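Local coordinates for PAC2 family protein (Streptomyces avermitilis, PDB 3MNF) that is of unknown function but belongs to the PAC2 family, which takes its name from a proteasome assembly chaperone, and forms an alpha/beta domain that packs with copies of itself, at residues Ala39-Glu44 with Pro68-Ser73; Ala25-Asp30 with Leu87-Glu92. All coordinates share one frame; numbering follows the deposited sequence.

How the interactions relate
Both interactions involve the same mixed sheet of the PAC2 domain, with centres about 12 Å apart. Interaction 1 pairs strand 36-40, outermost in the sheet within this chain, with strand 70-78; interaction 2 sets helix 21-32 against strand 82-91, next in the sheet after 70-78. Along the chain, helix 21-32 leads into strand 36-40, and 70-78 into 82-91, and interaction 1 is nested inside the loop that interaction 2 closes. Ser73 joins the two: its O is a probable hydrogen-bond acceptor for Leu87 N, and its OG probably bonds Asp30 OD1. Thr70 also packs against Val88 and Gly90, so strand 70-78 links the edge strand to the strand carrying the helix.

Interaction 1: residues Ala39-Glu44 with Pro68-Ser73; sequences AALDAE and PTTRLS
Ala39 and Leu72 form an antiparallel hydrogen-bonded pair, with Ala40 and Arg71 as the non-hydrogen-bonded pair beside it. Leu72 N reaches Ala39 O at 2.6 Å, nearly straight in line with the carbonyl, while the return bond from Ala39 N to Leu72 O is longer, 3.3 Å, and uses a lone pair in the carbonyl plane. Leu41 N adds a third bond, 2.9 Å to Thr70 O. Beyond it the hydroxyl of Thr69, set opposite its own backbone N (chi1 -163°), donates to Leu41 O, in a bond modelled too short to be taken literally.

The side chains sort by sheet face. Ala39 CB lies 4.2 Å from Leu72 CD1 on the face that receives helix 97-111, where Leu41 and Thr70 also run side by side against Phe100. On the other face Arg71, bent at its third torsion (chi3 -32°), turns one face of its guanidinium to Ala40 CB, which is nearest at Arg71 NH1, 3.6 Å away. NH1 also makes a salt bridge to Glu110 of the third subunit. Small alanines and a largely backbone-borne bond set therefore attach this outer strand to the sheet, and the charge of Arg71 is probably balanced by that glutamate across the subunit boundary.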
loop_
_atom_site.group_PDB
_atom_site.type_symbol
_atom_site.label_atom_id
_atom_site.label_comp_id
_atom_site.label_asym_id
_atom_site.label_seq_id
_atom_site.Cartn_x
_atom_site.Cartn_y
_atom_site.Cartn_z
ATOM N N ALA A 39 18.834 -7.793 9.982
ATOM C CA ALA A 39 17.668 -7.318 9.251
ATOM C C ALA A 39 17.893 -7.250 7.751
ATOM O O ALA A 39 18.943 -6.848 7.302
ATOM C CB ALA A 39 17.222 -5.944 9.788
ATOM N N ALA A 40 16.901 -7.660 6.988
ATOM C CA ALA A 40 16.879 -7.383 5.572
ATOM C C ALA A 40 15.629 -6.540 5.254
ATOM O O ALA A 40 14.549 -6.810 5.791
ATOM C CB ALA A 40 16.852 -8.674 4.801
ATOM N N LEU A 41 15.755 -5.519 4.407
ATOM C CA LEU A 41 14.563 -4.805 3.966
ATOM C C LEU A 41 13.699 -5.715 3.099
ATOM O O LEU A 41 14.208 -6.562 2.359
ATOM C CB LEU A 41 14.890 -3.544 3.193
ATOM C CG LEU A 41 15.641 -2.452 3.942
ATOM C CD1 LEU A 41 15.704 -1.193 3.095
ATOM C CD2 LEU A 41 14.990 -2.149 5.254
ATOM N N ASP A 42 12.388 -5.541 3.213
ATOM C CA ASP A 42 11.436 -6.313 2.449
ATOM C C ASP A 42 11.510 -5.992 0.950
ATOM O O ASP A 42 10.998 -4.962 0.507
ATOM C CB ASP A 42 10.046 -5.995 2.967
ATOM C CG ASP A 42 9.015 -6.891 2.396
ATOM O OD1 ASP A 42 9.287 -7.428 1.310
ATOM O OD2 ASP A 42 7.950 -7.076 3.035
ATOM N N ALA A 43 12.108 -6.890 0.170
ATOM C CA ALA A 43 12.303 -6.678 -1.254
ATOM C C ALA A 43 11.014 -6.316 -1.951
ATOM O O ALA A 43 10.993 -5.422 -2.792
ATOM C CB ALA A 43 12.898 -7.873 -1.870
ATOM N N GLU A 44 9.933 -6.986 -1.570
ATOM C CA GLU A 44 8.594 -6.749 -2.102
ATOM C C GLU A 44 8.245 -5.271 -2.323
ATOM O O GLU A 44 7.528 -4.941 -3.261
ATOM C CB GLU A 44 7.588 -7.371 -1.171
ATOM C CG GLU A 44 6.250 -7.695 -1.774
ATOM C CD GLU A 44 6.222 -9.002 -2.548
ATOM O OE1 GLU A 44 7.291 -9.492 -2.999
ATOM O OE2 GLU A 44 5.102 -9.520 -2.725
ATOM N N PRO A 68 16.807 -10.201 -4.298
ATOM C CA PRO A 68 17.585 -8.988 -4.154
ATOM C C PRO A 68 17.130 -8.269 -2.906
ATOM O O PRO A 68 15.937 -8.211 -2.651
ATOM C CB PRO A 68 17.177 -8.166 -5.369
ATOM C CG PRO A 68 15.910 -8.756 -5.852
ATOM C CD PRO A 68 15.991 -10.190 -5.520
ATOM N N THR A 69 18.050 -7.738 -2.107
ATOM C CA THR A 69 17.615 -6.902 -0.984
ATOM C C THR A 69 18.719 -6.028 -0.409
ATOM O O THR A 69 19.739 -5.868 -1.030
ATOM C CB THR A 69 16.835 -7.723 0.099
ATOM O OG1 THR A 69 16.100 -6.818 0.946
ATOM C CG2 THR A 69 17.776 -8.635 0.903
ATOM N N THR A 70 18.470 -5.408 0.731
ATOM C CA THR A 70 19.447 -4.575 1.390
ATOM C C THR A 70 19.461 -5.129 2.779
ATOM O O THR A 70 18.423 -5.167 3.448
ATOM C CB THR A 70 19.006 -3.106 1.405
ATOM O OG1 THR A 70 18.974 -2.620 0.055
ATOM C CG2 THR A 70 19.954 -2.259 2.209
ATOM N N ARG A 71 20.628 -5.602 3.199
ATOM C CA ARG A 71 20.719 -6.336 4.436
ATOM C C ARG A 71 21.570 -5.570 5.436
ATOM O O ARG A 71 22.551 -4.931 5.057
ATOM C CB ARG A 71 21.263 -7.722 4.163
ATOM C CG ARG A 71 21.077 -8.711 5.300
ATOM C CD ARG A 71 21.296 -10.167 4.829
ATOM N NE ARG A 71 20.889 -10.368 3.430
ATOM C CZ ARG A 71 19.783 -11.000 3.038
ATOM N NH1 ARG A 71 18.936 -11.527 3.934
ATOM N NH2 ARG A 71 19.535 -11.112 1.731
ATOM N N LEU A 72 21.164 -5.613 6.705
ATOM C CA LEU A 72 21.874 -4.942 7.789
ATOM C C LEU A 72 22.546 -5.921 8.770
ATOM O O LEU A 72 21.907 -6.860 9.257
ATOM C CB LEU A 72 20.921 -4.023 8.549
ATOM C CG LEU A 72 20.318 -2.828 7.803
ATOM C CD1 LEU A 72 18.969 -3.192 7.180
ATOM C CD2 LEU A 72 20.134 -1.640 8.729
ATOM N N SER A 73 23.830 -5.694 9.048
ATOM C CA SER A 73 24.564 -6.490 10.036
ATOM C C SER A 73 25.425 -5.609 10.934
ATOM O O SER A 73 25.751 -4.475 10.557
ATOM C CB SER A 73 25.456 -7.510 9.342
ATOM O OG SER A 73 26.465 -6.865 8.597
#

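Interaction 2: residues Ala25-Asp30 with Leu87-Glu92; sequences AVAHLD and LVRGIE
Val26 and Leu87 open the apolar part of this helix-on-strand contact, their side chains running alongside in opposing senses with Val26 CG1 3.9 Å from Leu87 CB. The same methyl, placed anti to the backbone N of Val26 (chi1 -174°), also rests against the aliphatic part of Arg89, 3.6 Å from its CG. One turn further along the helix Leu29 lies across Leu87, its CB 3.8 Å from Leu87 CD1. That CD1 is pressed against the helix backbone as well, lying 3.6 Å from Asp30 N. An alanine in place of Leu87 would probably open a gap beside Leu29 and the backbone of Asp30, with only the CB left at this position for Val26 CG1 to touch.

Helix 21-32 lies on one face of the mixed sheet; the axes of 25-30 and 87-91 run at 135° and come within 8.7 Å. Leu87 and Arg89 point to this helix, whereas Val88 points to the other face, as expected of alternating residues in a strand. Helix 192-206 lies on the same side as 21-32, touching Leu29 through Leu199 and Leu202, while helix 97-111 packs on the face of Val88 and Thr70, giving a layered alpha/beta/alpha fold in which helix 21-32 connects strand 7-13 to strand 36-40.

The polar part belongs to Arg89. A kink midway along its chain brings one guanidinium face over Ala27, whose CB is 3.8 Å from Arg89 NH2. Asp30 OD2 approaches the guanidinium edge-on at Arg89 NH1 in a salt bridge of 3.4 Å, weak as a hydrogen bond, with the carboxylate and guanidinium planes turned 57° apart. Asp30 OD1 is hydrogen-bonded to Ser73 OG on strand 70-78, the stronger of these two polar contacts of Asp30.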
loop_
_atom_site.group_PDB
_atom_site.type_symbol
_atom_site.label_atom_id
_atom_site.label_comp_id
_atom_site.label_asym_id
_atom_site.label_seq_id
_atom_site.Cartn_x
_atom_site.Cartn_y
_atom_site.Cartn_z
ATOM N N ALA A 25 33.846 -3.199 -0.961
ATOM C CA ALA A 25 34.440 -2.591 0.232
ATOM C C ALA A 25 33.643 -2.976 1.476
ATOM O O ALA A 25 34.220 -3.381 2.490
ATOM C CB ALA A 25 34.525 -1.084 0.101
ATOM N N VAL A 26 32.320 -2.872 1.400
ATOM C CA VAL A 26 31.507 -3.215 2.557
ATOM C C VAL A 26 31.474 -4.739 2.748
ATOM O O VAL A 26 31.473 -5.225 3.877
ATOM C CB VAL A 26 30.089 -2.599 2.491
ATOM C CG1 VAL A 26 29.330 -2.861 3.764
ATOM C CG2 VAL A 26 30.179 -1.119 2.270
ATOM N N ALA A 27 31.462 -5.495 1.654
ATOM C CA ALA A 27 31.490 -6.941 1.753
ATOM C C ALA A 27 32.731 -7.336 2.574
ATOM O O ALA A 27 32.664 -8.167 3.496
ATOM C CB ALA A 27 31.520 -7.550 0.381
ATOM N N HIS A 28 33.849 -6.691 2.243
ATOM C CA HIS A 28 35.132 -6.915 2.877
ATOM C C HIS A 28 35.078 -6.640 4.380
ATOM O O HIS A 28 35.607 -7.403 5.183
ATOM C CB HIS A 28 36.179 -6.033 2.207
ATOM C CG HIS A 28 37.557 -6.224 2.746
ATOM N ND1 HIS A 28 38.444 -7.126 2.209
ATOM C CD2 HIS A 28 38.199 -5.634 3.780
ATOM C CE1 HIS A 28 39.576 -7.084 2.889
ATOM N NE2 HIS A 28 39.453 -6.185 3.846
ATOM N N LEU A 29 34.439 -5.549 4.766
ATOM C CA LEU A 29 34.264 -5.268 6.173
ATOM C C LEU A 29 33.428 -6.360 6.822
ATOM O O LEU A 29 33.740 -6.813 7.912
ATOM C CB LEU A 29 33.599 -3.909 6.371
ATOM C CG LEU A 29 34.366 -2.729 5.778
ATOM C CD1 LEU A 29 33.652 -1.436 6.068
ATOM C CD2 LEU A 29 35.777 -2.674 6.327
ATOM N N ASP A 30 32.374 -6.799 6.140
ATOM C CA ASP A 30 31.466 -7.779 6.714
ATOM C C ASP A 30 32.159 -9.111 6.908
ATOM O O ASP A 30 31.990 -9.766 7.934
ATOM C CB ASP A 30 30.219 -7.954 5.851
ATOM C CG ASP A 30 29.069 -8.586 6.621
ATOM O OD1 ASP A 30 28.854 -8.204 7.789
ATOM O OD2 ASP A 30 28.372 -9.467 6.079
ATOM N N LEU A 87 26.639 -2.252 9.124
ATOM C CA LEU A 87 26.915 -2.310 7.689
ATOM C C LEU A 87 25.617 -2.489 6.917
ATOM O O LEU A 87 24.729 -3.252 7.339
ATOM C CB LEU A 87 27.910 -3.423 7.358
ATOM C CG LEU A 87 29.223 -3.326 8.127
ATOM C CD1 LEU A 87 30.118 -4.496 7.826
ATOM C CD2 LEU A 87 29.923 -2.040 7.808
ATOM N N VAL A 88 25.497 -1.776 5.804
ATOM C CA VAL A 88 24.329 -1.888 4.972
ATOM C C VAL A 88 24.764 -2.290 3.594
ATOM O O VAL A 88 25.444 -1.528 2.923
ATOM C CB VAL A 88 23.577 -0.563 4.910
ATOM C CG1 VAL A 88 22.373 -0.651 3.966
ATOM C CG2 VAL A 88 23.129 -0.164 6.316
ATOM N N ARG A 89 24.371 -3.487 3.171
ATOM C CA ARG A 89 24.756 -4.019 1.871
ATOM C C ARG A 89 23.535 -4.209 1.003
ATOM O O ARG A 89 22.731 -5.131 1.224
ATOM C CB ARG A 89 25.474 -5.341 2.058
ATOM C CG ARG A 89 26.800 -5.173 2.756
ATOM C CD ARG A 89 27.488 -6.485 2.996
ATOM N NE ARG A 89 27.690 -7.200 1.741
ATOM C CZ ARG A 89 27.887 -8.510 1.655
ATOM N NH1 ARG A 89 27.907 -9.251 2.750
ATOM N NH2 ARG A 89 28.062 -9.069 0.472
ATOM N N GLY A 90 23.378 -3.338 0.019
ATOM C CA GLY A 90 22.160 -3.364 -0.757
ATOM C C GLY A 90 22.367 -3.329 -2.247
ATOM O O GLY A 90 23.456 -3.069 -2.740
ATOM N N ILE A 91 21.305 -3.637 -2.967
ATOM C CA ILE A 91 21.178 -3.321 -4.379
ATOM C C ILE A 91 20.414 -1.979 -4.445
ATOM O O ILE A 91 19.497 -1.760 -3.647
ATOM C CB ILE A 91 20.307 -4.383 -4.989
ATOM C CG1 ILE A 91 20.741 -5.772 -4.469
ATOM C CG2 ILE A 91 20.202 -4.212 -6.520
ATOM C CD1 ILE A 91 21.651 -6.505 -5.406
ATOM N N GLU A 92 20.742 -1.076 -5.357
ATOM C CA GLU A 92 19.919 0.125 -5.445
ATOM C C GLU A 92 18.472 -0.235 -5.800
ATOM O O GLU A 92 18.233 -0.950 -6.768
ATOM C CB GLU A 92 20.468 1.061 -6.471
ATOM C CG GLU A 92 19.701 2.297 -6.617
ATOM C CD GLU A 92 20.295 3.160 -7.684
ATOM O OE1 GLU A 92 20.370 2.682 -8.844
ATOM O OE2 GLU A 92 20.717 4.305 -7.370
#